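Hypothetical protein PH0435 (Pyrococcus horikoshii, PDB 2YV4) probably takes part in making threonylcarbamoyl-AMP for tRNA modification, as other Sua5 proteins do, and is represented here by its C-terminal domain alone. Local coordinates at residues A[4-13]-A[73-83]; A[51-62]-A[84-94]. All blocks are in the same frame, centred on the assembly; numbering follows the deposited sequence.

The two contacts build adjoining layers of one small alpha/beta domain, their centres about 11 Å apart. Contact 1 pairs strands 5-11 and 75-81 in the interior of the five-stranded parallel sheet; contact 2 packs helix 54-70 against helix 86-93 on one face of that sheet. Along the chain the segments alternate: strand 5-11, helix 54-70, strand 75-81, helix 86-93, so the two contacts interleave along the chain. Strand 75-81 leads through a short turn into helix 86-93, and Val8 of contact 1 packs on Leu94 of contact 2. Sheet and helix pair therefore share one hydrophobic core, while helix 13-29 covers the opposite face, giving a three-layer sandwich.

Contact 1 of 2, residues A[4-13]-A[73-83]; sequences AEVIVVEGPR and VDVVIAEGVEE
Strands 5-11 and 75-81, with Ile7 level with Ile77, are neighbouring inner strands of the parallel sheet at the heart of this alpha/beta sandwich. Hydrogen bonding follows the parallel pattern, in which every second residue of 5-11 straddles its partner. Glu5 O receives Val76 N at 2.8 Å in an almost straight bond (174° at the hydrogen), and Ile7 gives its N-H to Val76 O and takes Ala78 N on its own O at 2.7 Å. Val9 repeats this with Ala78 and Gly80. The bond from Gly11 N to Gly80 O is weak.

On the face covered by helix 13-29, Ile7 has CG1 opposite its carbonyl carbon (chi1 -59°), which sends CD1 back to CG1 of Val75 at 3.6 Å, two residues before its register mate. One step on, Val9 CG2 meets Ile77 CG2 at 3.8 Å. The Glu79 carboxylate is held by Tyr42 and Ser39. Ahead of the strand, Ala4 CB touches Val76 CG2 at 3.7 Å; on the face of Val76 and Ala78, Gly80 avoids the crowding that a CB would meet against Val8.

Beyond the strands, Glu83 reaches the start of helix 13-29: its OE1 accepts Arg13 N at 2.9 Å, from the syn side and slightly out of the carboxylate plane. The same oxygen lies over one face of the Arg13 guanidinium, the two groups turned 38° apart. The salt bridge from Arg13 NH1 to Glu83 OE2 is long, 4.0 Å, and acts through charge only. With an alanine in place of Glu83, Arg13 N would probably lose this acceptor and the guanidinium its nearby counter-charge. A water joins the same residues, donating to Glu83 O at 3.2 Å and weakly accepting from Arg13 NH2.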
loop_
_atom_site.group_PDB
_atom_site.type_symbol
_atom_site.label_atom_id
_atom_site.label_comp_id
_atom_site.label_asym_id
_atom_site.label_seq_id
_atom_site.Cartn_x
_atom_site.Cartn_y
_atom_site.Cartn_z
ATOM N N ALA A 4 -10.430 4.994 -3.319
ATOM C CA ALA A 4 -10.042 4.713 -1.942
ATOM C C ALA A 4 -8.987 5.680 -1.424
ATOM O O ALA A 4 -8.231 6.271 -2.196
ATOM C CB ALA A 4 -9.523 3.285 -1.831
ATOM N N GLU A 5 -8.943 5.844 -0.107
ATOM C CA GLU A 5 -7.944 6.708 0.507
ATOM C C GLU A 5 -6.633 5.944 0.347
ATOM O O GLU A 5 -6.603 4.725 0.500
ATOM C CB GLU A 5 -8.233 6.897 1.998
ATOM C CG GLU A 5 -7.285 7.871 2.692
ATOM C CD GLU A 5 -7.303 7.736 4.207
ATOM O OE1 GLU A 5 -8.377 7.428 4.770
ATOM O OE2 GLU A 5 -6.246 7.951 4.837
ATOM N N VAL A 6 -5.554 6.647 0.028
ATOM C CA VAL A 6 -4.273 5.984 -0.138
ATOM C C VAL A 6 -3.320 6.359 0.993
ATOM O O VAL A 6 -3.163 7.537 1.332
ATOM C CB VAL A 6 -3.656 6.336 -1.507
ATOM C CG1 VAL A 6 -2.261 5.737 -1.637
ATOM C CG2 VAL A 6 -4.565 5.807 -2.618
ATOM N N ILE A 7 -2.717 5.342 1.598
ATOM C CA ILE A 7 -1.769 5.544 2.686
ATOM C C ILE A 7 -0.474 4.820 2.354
ATOM O O ILE A 7 -0.469 3.603 2.162
ATOM C CB ILE A 7 -2.279 4.965 4.021
ATOM C CG1 ILE A 7 -3.603 5.621 4.414
ATOM C CG2 ILE A 7 -1.220 5.170 5.104
ATOM C CD1 ILE A 7 -4.187 5.079 5.702
ATOM N N VAL A 8 0.620 5.569 2.289
ATOM C CA VAL A 8 1.921 4.983 2.004
ATOM C C VAL A 8 2.678 4.827 3.323
ATOM O O VAL A 8 2.872 5.800 4.049
ATOM C CB VAL A 8 2.746 5.890 1.065
ATOM C CG1 VAL A 8 4.108 5.255 0.789
ATOM C CG2 VAL A 8 1.986 6.130 -0.219
ATOM N N VAL A 9 3.086 3.601 3.643
ATOM C CA VAL A 9 3.840 3.356 4.871
ATOM C C VAL A 9 5.303 3.157 4.477
ATOM O O VAL A 9 5.652 2.199 3.778
ATOM C CB VAL A 9 3.323 2.112 5.617
ATOM C CG1 VAL A 9 4.195 1.837 6.847
ATOM C CG2 VAL A 9 1.876 2.338 6.039
ATOM N N GLU A 10 6.155 4.071 4.930
ATOM C CA GLU A 10 7.573 4.035 4.585
ATOM C C GLU A 10 8.534 3.802 5.742
ATOM O O GLU A 10 8.203 4.029 6.908
ATOM C CB GLU A 10 7.950 5.338 3.877
ATOM C CG GLU A 10 7.305 6.554 4.510
ATOM C CD GLU A 10 8.053 7.837 4.227
ATOM O OE1 GLU A 10 8.211 8.196 3.039
ATOM O OE2 GLU A 10 8.479 8.490 5.205
ATOM N N GLY A 11 9.739 3.367 5.395
ATOM C CA GLY A 11 10.758 3.101 6.391
ATOM C C GLY A 11 11.471 1.806 6.066
ATOM O O GLY A 11 11.224 1.215 5.010
ATOM N N PRO A 12 12.381 1.339 6.936
ATOM C CA PRO A 12 13.074 0.082 6.636
ATOM C C PRO A 12 12.046 -1.043 6.585
ATOM O O PRO A 12 11.055 -1.011 7.321
ATOM C CB PRO A 12 14.065 -0.057 7.796
ATOM C CG PRO A 12 13.385 0.683 8.919
ATOM C CD PRO A 12 12.829 1.903 8.220
ATOM N N ARG A 13 12.280 -2.028 5.721
ATOM C CA ARG A 13 11.347 -3.137 5.564
ATOM C C ARG A 13 10.855 -3.765 6.865
ATOM O O ARG A 13 9.658 -4.004 7.026
ATOM C CB ARG A 13 11.949 -4.235 4.687
ATOM C CG ARG A 13 10.992 -5.408 4.487
ATOM C CD ARG A 13 11.613 -6.551 3.712
ATOM N NE ARG A 13 12.079 -6.138 2.394
ATOM C CZ ARG A 13 13.348 -5.893 2.091
ATOM N NH1 ARG A 13 14.290 -6.024 3.018
ATOM N NH2 ARG A 13 13.676 -5.520 0.862
ATOM N N VAL A 73 -12.604 -1.291 -1.984
ATOM C CA VAL A 73 -11.855 -1.052 -0.754
ATOM C C VAL A 73 -11.954 0.413 -0.310
ATOM O O VAL A 73 -11.922 1.321 -1.139
ATOM C CB VAL A 73 -10.364 -1.428 -0.938
ATOM C CG1 VAL A 73 -9.551 -0.906 0.219
ATOM C CG2 VAL A 73 -10.224 -2.941 -1.027
ATOM N N ASP A 74 -12.072 0.627 0.999
ATOM C CA ASP A 74 -12.172 1.968 1.578
ATOM C C ASP A 74 -10.807 2.644 1.697
ATOM O O ASP A 74 -10.668 3.844 1.441
ATOM C CB ASP A 74 -12.812 1.896 2.967
ATOM C CG ASP A 74 -14.214 1.328 2.932
ATOM O OD1 ASP A 74 -15.054 1.875 2.185
ATOM O OD2 ASP A 74 -14.475 0.339 3.649
ATOM N N VAL A 75 -9.802 1.868 2.096
ATOM C CA VAL A 75 -8.449 2.388 2.254
ATOM C C VAL A 75 -7.422 1.429 1.656
ATOM O O VAL A 75 -7.512 0.215 1.838
ATOM C CB VAL A 75 -8.112 2.610 3.745
ATOM C CG1 VAL A 75 -6.692 3.148 3.896
ATOM C CG2 VAL A 75 -9.113 3.575 4.358
ATOM N N VAL A 76 -6.456 1.989 0.936
ATOM C CA VAL A 76 -5.399 1.207 0.312
ATOM C C VAL A 76 -4.074 1.589 0.950
ATOM O O VAL A 76 -3.718 2.762 0.994
ATOM C CB VAL A 76 -5.302 1.488 -1.214
ATOM C CG1 VAL A 76 -4.078 0.786 -1.806
ATOM C CG2 VAL A 76 -6.559 1.002 -1.916
ATOM N N ILE A 77 -3.355 0.601 1.462
ATOM C CA ILE A 77 -2.053 0.856 2.068
ATOM C C ILE A 77 -1.010 0.406 1.062
ATOM O O ILE A 77 -1.019 -0.744 0.620
ATOM C CB ILE A 77 -1.862 0.055 3.369
ATOM C CG1 ILE A 77 -2.912 0.482 4.401
ATOM C CG2 ILE A 77 -0.447 0.269 3.908
ATOM C CD1 ILE A 77 -2.921 -0.379 5.665
ATOM N N ALA A 78 -0.133 1.323 0.671
ATOM C CA ALA A 78 0.922 0.995 -0.275
ATOM C C ALA A 78 2.217 0.879 0.510
ATOM O O ALA A 78 2.627 1.816 1.184
ATOM C CB ALA A 78 1.040 2.084 -1.344
ATOM N N GLU A 79 2.837 -0.289 0.432
ATOM C CA GLU A 79 4.089 -0.572 1.122
ATOM C C GLU A 79 5.223 0.222 0.466
ATOM O O GLU A 79 5.473 0.067 -0.725
ATOM C CB GLU A 79 4.365 -2.072 1.020
ATOM C CG GLU A 79 5.480 -2.606 1.880
ATOM C CD GLU A 79 5.639 -4.104 1.702
ATOM O OE1 GLU A 79 4.626 -4.826 1.849
ATOM O OE2 GLU A 79 6.768 -4.559 1.411
ATOM N N GLY A 80 5.898 1.073 1.238
ATOM C CA GLY A 80 6.991 1.863 0.688
ATOM C C GLY A 80 8.293 1.681 1.453
ATOM O O GLY A 80 8.705 2.574 2.199
ATOM N N VAL A 81 8.949 0.537 1.267
ATOM C CA VAL A 81 10.196 0.261 1.976
ATOM C C VAL A 81 11.377 1.050 1.412
ATOM O O VAL A 81 11.401 1.396 0.227
ATOM C CB VAL A 81 10.538 -1.256 1.967
ATOM C CG1 VAL A 81 9.349 -2.056 2.516
ATOM C CG2 VAL A 81 10.898 -1.719 0.555
ATOM N N GLU A 82 12.349 1.339 2.274
ATOM C CA GLU A 82 13.531 2.093 1.872
ATOM C C GLU A 82 14.416 1.258 0.960
ATOM O O GLU A 82 14.944 1.758 -0.030
ATOM C CB GLU A 82 14.335 2.521 3.103
ATOM C CG GLU A 82 13.535 3.338 4.100
ATOM C CD GLU A 82 14.358 3.768 5.297
ATOM O OE1 GLU A 82 15.030 2.906 5.902
ATOM O OE2 GLU A 82 14.329 4.969 5.636
ATOM N N GLU A 83 14.568 -0.017 1.303
ATOM C CA GLU A 83 15.399 -0.926 0.523
ATOM C C GLU A 83 15.043 -0.941 -0.961
ATOM O O GLU A 83 13.874 -1.017 -1.332
ATOM C CB GLU A 83 15.305 -2.349 1.088
ATOM C CG GLU A 83 16.017 -2.542 2.421
ATOM C CD GLU A 83 15.147 -2.240 3.630
ATOM O OE1 GLU A 83 14.092 -1.584 3.474
ATOM O OE2 GLU A 83 15.527 -2.657 4.745
HETATM O O HOH W 1 13.141 -4.087 -1.333
#

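Contact 2 of 2, residues A[51-62]-A[84-94]; sequences GSSVEEVAKNLF and RGLGLAVMNRL
Arg84 stretches its extended side chain toward Ser52 O, which lies in the plane of the guanidinium at its edge. A water fills in between, donating to Ser52 O at 3.1 Å and weakly accepting from Arg84 NH1. The Arg84 carbonyl O meets Val54 CG2 at 3.6 Å, and the O of Gly85, the N-cap residue of helix 86-93, lies by the same methyl.

Leu86 sends CD2 onto the backbone at the start of helix 54-70, 3.7 Å from Ser53 C, with Val57 CG2 farther along. Ser53 caps that start, its OG accepting Glu56 N at 3.0 Å. One turn later, Ala89 offers a small surface where the helices meet: its CB touches Val54 CG1 at 3.8 Å and also Val57 CG1. Val90 follows, its CG2 against that same Val57 methyl.

Arg93 CG, anti to the backbone N, lies on Leu61 CD2, and the bend at chi2 (62°) turns the rest of the chain over Phe62. CZ stands 3.8 Å from the centroid of the Phe62 ring and almost on its normal, a cation-pi contact, but the planes are 43° apart: the NE and NH2 edge dips toward the ring and NH1 tilts away from it. Ala58 O faces the other side of the guanidinium. Leu94 closes the row with CD1 on Leu61 CD2 at 3.5 Å, a tight approach with the two side chains at about a right angle.

The axes of the 54-62 part of helix 54-70 and of helix 86-93 pass 9.0 Å apart at 34°, both on one face of the sheet. From helix 86-93, Leu86 rests on Val81 and Val90 on Ala78 of strand 75-81, and just beyond it Leu94 reaches Val6 and Val8 of strand 5-11.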
loop_
_atom_site.group_PDB
_atom_site.type_symbol
_atom_site.label_atom_id
_atom_site.label_comp_id
_atom_site.label_asym_id
_atom_site.label_seq_id
_atom_site.Cartn_x
_atom_site.Cartn_y
_atom_site.Cartn_z
ATOM N N GLY A 51 5.509 -5.374 -6.522
ATOM C CA GLY A 51 6.624 -5.586 -7.425
ATOM C C GLY A 51 7.866 -5.497 -6.559
ATOM O O GLY A 51 7.821 -4.896 -5.487
ATOM N N SER A 52 8.970 -6.086 -7.006
ATOM C CA SER A 52 10.202 -6.070 -6.228
ATOM C C SER A 52 11.283 -5.149 -6.791
ATOM O O SER A 52 12.420 -5.161 -6.325
ATOM C CB SER A 52 10.749 -7.494 -6.100
ATOM O OG SER A 52 10.874 -8.104 -7.373
ATOM N N SER A 53 10.930 -4.345 -7.787
ATOM C CA SER A 53 11.888 -3.425 -8.387
ATOM C C SER A 53 11.215 -2.096 -8.684
ATOM O O SER A 53 9.988 -2.021 -8.777
ATOM C CB SER A 53 12.432 -4.001 -9.693
ATOM O OG SER A 53 11.454 -3.907 -10.712
ATOM N N VAL A 54 12.016 -1.047 -8.840
ATOM C CA VAL A 54 11.464 0.266 -9.144
ATOM C C VAL A 54 10.659 0.185 -10.441
ATOM O O VAL A 54 9.556 0.730 -10.531
ATOM C CB VAL A 54 12.588 1.324 -9.279
ATOM C CG1 VAL A 54 12.055 2.589 -9.928
ATOM C CG2 VAL A 54 13.158 1.641 -7.900
ATOM N N GLU A 55 11.205 -0.508 -11.438
ATOM C CA GLU A 55 10.523 -0.653 -12.721
ATOM C C GLU A 55 9.165 -1.335 -12.566
ATOM O O GLU A 55 8.188 -0.938 -13.198
ATOM C CB GLU A 55 11.382 -1.454 -13.706
ATOM C CG GLU A 55 10.621 -1.888 -14.955
ATOM C CD GLU A 55 11.519 -2.452 -16.042
ATOM O OE1 GLU A 55 12.259 -3.424 -15.769
ATOM O OE2 GLU A 55 11.481 -1.923 -17.174
ATOM N N GLU A 56 9.110 -2.366 -11.730
ATOM C CA GLU A 56 7.862 -3.081 -11.506
ATOM C C GLU A 56 6.839 -2.191 -10.815
ATOM O O GLU A 56 5.656 -2.239 -11.137
ATOM C CB GLU A 56 8.107 -4.342 -10.675
ATOM C CG GLU A 56 8.762 -5.465 -11.465
ATOM C CD GLU A 56 8.999 -6.703 -10.626
ATOM O OE1 GLU A 56 8.022 -7.236 -10.056
ATOM O OE2 GLU A 56 10.163 -7.144 -10.539
ATOM N N VAL A 57 7.296 -1.376 -9.870
ATOM C CA VAL A 57 6.394 -0.478 -9.162
ATOM C C VAL A 57 5.702 0.449 -10.153
ATOM O O VAL A 57 4.475 0.565 -10.168
ATOM C CB VAL A 57 7.153 0.376 -8.123
ATOM C CG1 VAL A 57 6.273 1.538 -7.654
ATOM C CG2 VAL A 57 7.560 -0.493 -6.932
ATOM N N ALA A 58 6.502 1.112 -10.981
ATOM C CA ALA A 58 5.978 2.038 -11.973
ATOM C C ALA A 58 4.970 1.347 -12.882
ATOM O O ALA A 58 3.995 1.956 -13.330
ATOM C CB ALA A 58 7.127 2.611 -12.804
ATOM N N LYS A 59 5.204 0.067 -13.137
ATOM C CA LYS A 59 4.342 -0.716 -14.008
ATOM C C LYS A 59 3.077 -1.283 -13.365
ATOM O O LYS A 59 2.022 -1.302 -13.997
ATOM C CB LYS A 59 5.146 -1.870 -14.621
ATOM C CG LYS A 59 4.366 -2.701 -15.625
ATOM C CD LYS A 59 5.154 -3.914 -16.102
ATOM C CE LYS A 59 4.340 -4.721 -17.112
ATOM N NZ LYS A 59 5.054 -5.941 -17.587
ATOM N N ASN A 60 3.170 -1.736 -12.119
ATOM C CA ASN A 60 2.019 -2.348 -11.448
ATOM C C ASN A 60 1.125 -1.464 -10.576
ATOM O O ASN A 60 -0.053 -1.770 -10.391
ATOM C CB ASN A 60 2.477 -3.521 -10.566
ATOM C CG ASN A 60 3.381 -4.494 -11.293
ATOM O OD1 ASN A 60 3.121 -4.872 -12.436
ATOM N ND2 ASN A 60 4.445 -4.925 -10.617
ATOM N N LEU A 61 1.673 -0.384 -10.031
ATOM C CA LEU A 61 0.904 0.467 -9.121
ATOM C C LEU A 61 -0.514 0.847 -9.540
ATOM O O LEU A 61 -1.472 0.538 -8.829
ATOM C CB LEU A 61 1.699 1.732 -8.778
ATOM C CG LEU A 61 1.082 2.569 -7.654
ATOM C CD1 LEU A 61 0.876 1.695 -6.419
ATOM C CD2 LEU A 61 1.989 3.745 -7.336
ATOM N N PHE A 62 -0.658 1.519 -10.678
ATOM C CA PHE A 62 -1.982 1.934 -11.134
ATOM C C PHE A 62 -2.898 0.750 -11.444
ATOM O O PHE A 62 -4.113 0.818 -11.244
ATOM C CB PHE A 62 -1.847 2.871 -12.341
ATOM C CG PHE A 62 -1.546 4.301 -11.961
ATOM C CD1 PHE A 62 -0.733 4.589 -10.867
ATOM C CD2 PHE A 62 -2.072 5.358 -12.699
ATOM C CE1 PHE A 62 -0.448 5.907 -10.510
ATOM C CE2 PHE A 62 -1.794 6.681 -12.353
ATOM C CZ PHE A 62 -0.978 6.957 -11.254
ATOM N N ARG A 84 16.069 -0.869 -1.803
ATOM C CA ARG A 84 15.908 -0.879 -3.252
ATOM C C ARG A 84 15.061 0.257 -3.818
ATOM O O ARG A 84 14.572 0.169 -4.941
ATOM C CB ARG A 84 15.340 -2.222 -3.709
ATOM C CG ARG A 84 16.307 -3.377 -3.514
ATOM C CD ARG A 84 15.740 -4.671 -4.056
ATOM N NE ARG A 84 16.630 -5.797 -3.801
ATOM C CZ ARG A 84 16.332 -7.061 -4.079
ATOM N NH1 ARG A 84 15.161 -7.362 -4.626
ATOM N NH2 ARG A 84 17.203 -8.025 -3.805
ATOM N N GLY A 85 14.894 1.320 -3.037
ATOM C CA GLY A 85 14.132 2.472 -3.487
ATOM C C GLY A 85 12.666 2.278 -3.840
ATOM O O GLY A 85 12.096 3.102 -4.557
ATOM N N LEU A 86 12.038 1.221 -3.335
ATOM C CA LEU A 86 10.630 0.983 -3.653
ATOM C C LEU A 86 9.710 2.098 -3.156
ATOM O O LEU A 86 8.832 2.554 -3.890
ATOM C CB LEU A 86 10.178 -0.369 -3.088
ATOM C CG LEU A 86 11.003 -1.582 -3.541
ATOM C CD1 LEU A 86 10.272 -2.862 -3.160
ATOM C CD2 LEU A 86 11.224 -1.534 -5.051
ATOM N N GLY A 87 9.916 2.539 -1.916
ATOM C CA GLY A 87 9.094 3.602 -1.359
ATOM C C GLY A 87 9.153 4.883 -2.174
ATOM O O GLY A 87 8.126 5.510 -2.439
ATOM N N LEU A 88 10.356 5.288 -2.565
ATOM C CA LEU A 88 10.505 6.495 -3.373
ATOM C C LEU A 88 9.771 6.331 -4.703
ATOM O O LEU A 88 9.087 7.251 -5.162
ATOM C CB LEU A 88 11.983 6.794 -3.631
ATOM C CG LEU A 88 12.270 7.892 -4.660
ATOM C CD1 LEU A 88 11.529 9.172 -4.276
ATOM C CD2 LEU A 88 13.768 8.139 -4.746
ATOM N N ALA A 89 9.908 5.157 -5.316
ATOM C CA ALA A 89 9.248 4.889 -6.589
ATOM C C ALA A 89 7.738 4.970 -6.423
ATOM O O ALA A 89 7.043 5.493 -7.294
ATOM C CB ALA A 89 9.644 3.506 -7.115
ATOM N N VAL A 90 7.229 4.436 -5.314
ATOM C CA VAL A 90 5.794 4.476 -5.051
ATOM C C VAL A 90 5.311 5.922 -5.021
ATOM O O VAL A 90 4.340 6.277 -5.691
ATOM C CB VAL A 90 5.440 3.805 -3.700
ATOM C CG1 VAL A 90 3.990 4.106 -3.331
ATOM C CG2 VAL A 90 5.644 2.294 -3.794
HETATM N N MSE A 91 5.994 6.758 -4.245
HETATM C CA MSE A 91 5.619 8.164 -4.140
HETATM C C MSE A 91 5.728 8.877 -5.490
HETATM O O MSE A 91 4.867 9.681 -5.840
HETATM C CB MSE A 91 6.483 8.873 -3.081
HETATM C CG MSE A 91 6.179 8.444 -1.635
HETATM SE SE MSE A 91 6.988 9.613 -0.287
HETATM C CE MSE A 91 6.221 11.240 -0.919
ATOM N N ASN A 92 6.780 8.584 -6.249
ATOM C CA ASN A 92 6.952 9.203 -7.564
ATOM C C ASN A 92 5.774 8.883 -8.484
ATOM O O ASN A 92 5.184 9.778 -9.089
ATOM C CB ASN A 92 8.254 8.728 -8.216
ATOM C CG ASN A 92 9.479 9.355 -7.588
ATOM O OD1 ASN A 92 10.604 8.912 -7.819
ATOM N ND2 ASN A 92 9.269 10.403 -6.795
ATOM N N ARG A 93 5.433 7.603 -8.587
ATOM C CA ARG A 93 4.322 7.178 -9.437
ATOM C C ARG A 93 2.991 7.710 -8.905
ATOM O O ARG A 93 2.009 7.818 -9.642
ATOM C CB ARG A 93 4.282 5.648 -9.510
ATOM C CG ARG A 93 3.131 5.071 -10.321
ATOM C CD ARG A 93 3.187 5.494 -11.778
ATOM N NE ARG A 93 2.131 4.853 -12.560
ATOM C CZ ARG A 93 1.830 5.168 -13.816
ATOM N NH1 ARG A 93 2.503 6.124 -14.446
ATOM N NH2 ARG A 93 0.855 4.523 -14.448
ATOM N N LEU A 94 2.973 8.052 -7.622
ATOM C CA LEU A 94 1.776 8.567 -6.975
ATOM C C LEU A 94 1.663 10.080 -7.131
ATOM O O LEU A 94 0.615 10.662 -6.839
ATOM C CB LEU A 94 1.798 8.195 -5.490
ATOM C CG LEU A 94 0.620 7.396 -4.929
ATOM C CD1 LEU A 94 0.137 6.355 -5.927
ATOM C CD2 LEU A 94 1.056 6.740 -3.630
HETATM O O HOH W 2 12.712 -5.959 -3.305
#